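Local coordinates for invasion-associated protein (Mycobacterium tuberculosis, PDB 4JXB), which probably binds peptidoglycan in the mycobacterial cell envelope through an NlpC/p60 domain that lacks catalytic activity, at residues Lys76-Gln81 and Thr125-Arg130. Sequence-based numbering, arbitrary orientation. Where two conformers were deposited one is given.
Sequences KVLPQQ and TPYLVR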
ATOM      1  N   LYS A  76     -14.728  -4.053   2.785  1.00  9.47           N
ATOM      2  CA  LYS A  76     -14.442  -4.862   1.590  1.00  9.43           C
ATOM      3  C   LYS A  76     -15.264  -4.458   0.384  1.00  8.65           C
ATOM      4  O   LYS A  76     -16.447  -4.052   0.492  1.00 10.90           O
ATOM      5  CB  LYS A  76     -14.621  -6.347   1.842  1.00  9.29           C
ATOM      6  CG  LYS A  76     -13.947  -6.898   3.079  1.00 11.61           C
ATOM      7  CD  LYS A  76     -12.512  -6.582   3.162  1.00 11.77           C
ATOM      8  CE  LYS A  76     -11.856  -7.271   4.417  1.00 13.28           C
ATOM      9  NZ  LYS A  76     -12.316  -6.744   5.732  1.00 14.96           N
ATOM     10  N   VAL A  77     -14.611  -4.505  -0.771  1.00  7.72           N
ATOM     11  CA  VAL A  77     -15.316  -4.417  -2.059  1.00  8.70           C
ATOM     12  C   VAL A  77     -14.799  -5.553  -2.931  1.00  8.78           C
ATOM     13  O   VAL A  77     -13.770  -6.175  -2.642  1.00 10.01           O
ATOM     14  CB  VAL A  77     -15.124  -3.080  -2.783  1.00  9.93           C
ATOM     15  CG1 VAL A  77     -15.724  -1.927  -1.955  1.00 10.70           C
ATOM     16  CG2 VAL A  77     -13.682  -2.835  -3.083  1.00 11.69           C
ATOM     17  N   LEU A  78     -15.560  -5.847  -3.962  1.00  9.37           N
ATOM     18  CA  LEU A  78     -15.280  -6.962  -4.847  1.00 10.72           C
ATOM     19  C   LEU A  78     -14.298  -6.523  -5.936  1.00 11.56           C
ATOM     20  O   LEU A  78     -14.237  -5.340  -6.282  1.00 10.66           O
ATOM     21  CB  LEU A  78     -16.581  -7.394  -5.525  1.00 11.75           C
ATOM     22  CG  LEU A  78     -17.703  -7.981  -4.670  1.00 15.09           C
ATOM     23  CD1 LEU A  78     -18.932  -8.216  -5.529  1.00 17.65           C
ATOM     24  CD2 LEU A  78     -17.194  -9.223  -4.057  1.00 17.30           C
ATOM     25  N   PRO A  79     -13.597  -7.507  -6.532  1.00 13.58           N
ATOM     26  CA  PRO A  79     -12.611  -7.217  -7.569  1.00 13.27           C
ATOM     27  C   PRO A  79     -13.233  -6.458  -8.695  1.00 12.23           C
ATOM     28  O   PRO A  79     -12.583  -5.524  -9.209  1.00 11.82           O
ATOM     29  CB  PRO A  79     -12.205  -8.619  -8.075  1.00 14.59           C
ATOM     30  CG  PRO A  79     -13.317  -9.525  -7.620  1.00 15.46           C
ATOM     31  CD  PRO A  79     -13.716  -8.951  -6.308  1.00 14.51           C
ATOM     32  N   GLN A  80     -14.448  -6.814  -9.124  1.00 11.33           N
ATOM     33  CA  GLN A  80     -15.030  -6.146 -10.285  0.50 11.08           C
ATOM     34  C   GLN A  80     -15.431  -4.719  -9.978  1.00 10.42           C
ATOM     35  O   GLN A  80     -15.753  -3.968 -10.883  1.00 11.51           O
ATOM     36  CB  GLN A  80     -16.151  -6.937 -11.017  0.50 11.80           C
ATOM     37  CG  GLN A  80     -17.430  -7.094 -10.318  0.50 11.31           C
ATOM     38  CD  GLN A  80     -17.483  -8.368  -9.498  0.50 10.23           C
ATOM     39  OE1 GLN A  80     -16.583  -8.646  -8.747  0.50  7.82           O
ATOM     40  NE2 GLN A  80     -18.537  -9.154  -9.668  0.50 10.60           N
ATOM     41  N   GLN A  81     -15.364  -4.319  -8.691  1.00  9.41           N
ATOM     42  CA  GLN A  81     -15.698  -2.956  -8.298  1.00  9.24           C
ATOM     43  C   GLN A  81     -14.444  -2.092  -8.071  1.00  8.59           C
ATOM     44  O   GLN A  81     -14.558  -0.950  -7.645  1.00  9.35           O
ATOM     45  CB  GLN A  81     -16.507  -2.959  -7.017  1.00  9.51           C
ATOM     46  CG  GLN A  81     -17.771  -3.784  -7.095  1.00 10.41           C
ATOM     47  CD  GLN A  81     -18.528  -3.839  -5.773  1.00 11.74           C
ATOM     48  OE1 GLN A  81     -17.999  -4.255  -4.737  1.00 10.06           O
ATOM     49  NE2 GLN A  81     -19.790  -3.451  -5.825  1.00 13.05           N
ATOM     50  N   THR A 125      -5.458 -11.743  -2.390  1.00  7.60           N
ATOM     51  CA  THR A 125      -6.550 -11.959  -1.457  1.00  8.83           C
ATOM     52  C   THR A 125      -7.887 -11.634  -2.128  1.00  8.76           C
ATOM     53  O   THR A 125      -7.936 -10.732  -2.915  1.00  9.69           O
ATOM     54  CB  THR A 125      -6.331 -11.071  -0.220  1.00  9.02           C
ATOM     55  OG1 THR A 125      -4.970 -11.217   0.212  1.00  9.79           O
ATOM     56  CG2 THR A 125      -7.311 -11.459   0.907  1.00  9.29           C
ATOM     57  N   PRO A 126      -8.996 -12.353  -1.811  1.00  9.97           N
ATOM     58  CA  PRO A 126     -10.255 -12.176  -2.588  1.00 11.25           C
ATOM     59  C   PRO A 126     -11.046 -10.854  -2.554  1.00 11.75           C
ATOM     60  O   PRO A 126     -11.930 -10.658  -3.397  1.00 14.99           O
ATOM     61  CB  PRO A 126     -11.154 -13.309  -2.079  1.00 12.33           C
ATOM     62  CG  PRO A 126     -10.414 -13.964  -1.050  1.00 12.19           C
ATOM     63  CD  PRO A 126      -8.987 -13.618  -1.090  1.00 10.86           C
ATOM     64  N   TYR A 127     -10.847 -10.014  -1.561  1.00 10.86           N
ATOM     65  CA  TYR A 127     -11.519  -8.727  -1.505  1.00 10.29           C
ATOM     66  C   TYR A 127     -10.465  -7.640  -1.546  1.00  9.85           C
ATOM     67  O   TYR A 127      -9.340  -7.848  -1.074  1.00  9.90           O
ATOM     68  CB  TYR A 127     -12.323  -8.567  -0.222  1.00  9.99           C
ATOM     69  CG  TYR A 127     -13.505  -9.515  -0.108  1.00 10.77           C
ATOM     70  CD1 TYR A 127     -14.694  -9.256  -0.776  1.00 13.90           C
ATOM     71  CD2 TYR A 127     -13.423 -10.647   0.663  1.00 11.80           C
ATOM     72  CE1 TYR A 127     -15.779 -10.137  -0.674  1.00 13.88           C
ATOM     73  CE2 TYR A 127     -14.485 -11.527   0.764  1.00 11.94           C
ATOM     74  CZ  TYR A 127     -15.662 -11.252   0.104  1.00 12.66           C
ATOM     75  OH  TYR A 127     -16.705 -12.150   0.229  1.00 12.48           O
ATOM     76  N   LEU A 128     -10.839  -6.494  -2.112  1.00  9.69           N
ATOM     77  CA  LEU A 128     -10.094  -5.239  -1.920  1.00  8.34           C
ATOM     78  C   LEU A 128     -10.670  -4.502  -0.730  1.00  9.20           C
ATOM     79  O   LEU A 128     -11.764  -4.823  -0.249  1.00  9.08           O
ATOM     80  CB  LEU A 128     -10.202  -4.358  -3.175  1.00  9.07           C
ATOM     81  CG  LEU A 128      -9.404  -4.862  -4.395  1.00 11.23           C
ATOM     82  CD1 LEU A 128     -10.194  -5.880  -5.187  1.00 15.35           C
ATOM     83  CD2 LEU A 128      -9.080  -3.669  -5.313  1.00 12.67           C
ATOM     84  N   VAL A 129      -9.924  -3.536  -0.205  1.00  8.14           N
ATOM     85  CA  VAL A 129     -10.469  -2.630   0.792  1.00  7.95           C
ATOM     86  C   VAL A 129     -10.660  -1.247   0.186  1.00  7.77           C
ATOM     87  O   VAL A 129      -9.767  -0.723  -0.501  1.00  8.09           O
ATOM     88  CB  VAL A 129      -9.554  -2.545   2.046  1.00  7.86           C
ATOM     89  CG1 VAL A 129      -9.840  -1.308   2.890  1.00  8.77           C
ATOM     90  CG2 VAL A 129      -9.664  -3.828   2.863  1.00 10.16           C
ATOM     91  N   ARG A 130     -11.816  -0.642   0.436  1.00  7.72           N
ATOM     92  CA  ARG A 130     -12.051   0.738   0.091  1.00  8.43           C
ATOM     93  C   ARG A 130     -11.947   1.566   1.382  1.00  9.05           C
ATOM     94  O   ARG A 130     -12.668   1.342   2.346  1.00  9.95           O
ATOM     95  CB  ARG A 130     -13.410   0.906  -0.560  1.00  9.05           C
ATOM     96  CG  ARG A 130     -13.663   2.347  -1.003  1.00 10.27           C
ATOM     97  CD  ARG A 130     -14.646   2.445  -2.093  1.00 10.81           C
ATOM     98  NE  ARG A 130     -14.210   1.674  -3.233  1.00  9.88           N
ATOM     99  CZ  ARG A 130     -15.004   1.169  -4.168  1.00 11.46           C
ATOM    100  NH1 ARG A 130     -16.328   1.385  -4.127  1.00 12.00           N
ATOM    101  NH2 ARG A 130     -14.473   0.450  -5.143  1.00 11.82           N
TER
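V77 and L128 form the hydrogen-bonded pair of a short antiparallel ladder at the periphery of the NlpC/p60 domain. It joins strand 75-77, which follows helix 67-73, to the C-terminal strand 128-130. V77 N donates to L128 O at 2.9 Å, and L128 N returns a more bent bond to V77 O. K76 and V129 make the adjoining non-hydrogen-bonded pair, where K76 CA approaches L128 O at 3.2 Å in a CA-H...O contact. V77 CG2 packs on L128 CB at 3.8 Å. L128 CD1 reaches P79 CA at 3.6 Å. The Y127 side chain runs beside L78, with CE1 3.8 Å from L78 CD2, and crosses K76 at about a right angle. K76 NZ hydrogen-bonds to Y71 O and G74 O, and the lysine makes a cation-pi contact with Y71. An extended start and a bend at chi3 (-58°) carry the R130 guanidinium over V77 CG1 to Q81. R130 NH2 donates a bent hydrogen bond to Q81 O at 2.9 Å, in the guanidinium plane but from above the carbonyl plane. R130 thus grips strand and 3-10 segment together, and its salt bridge to D86 probably balances the charge.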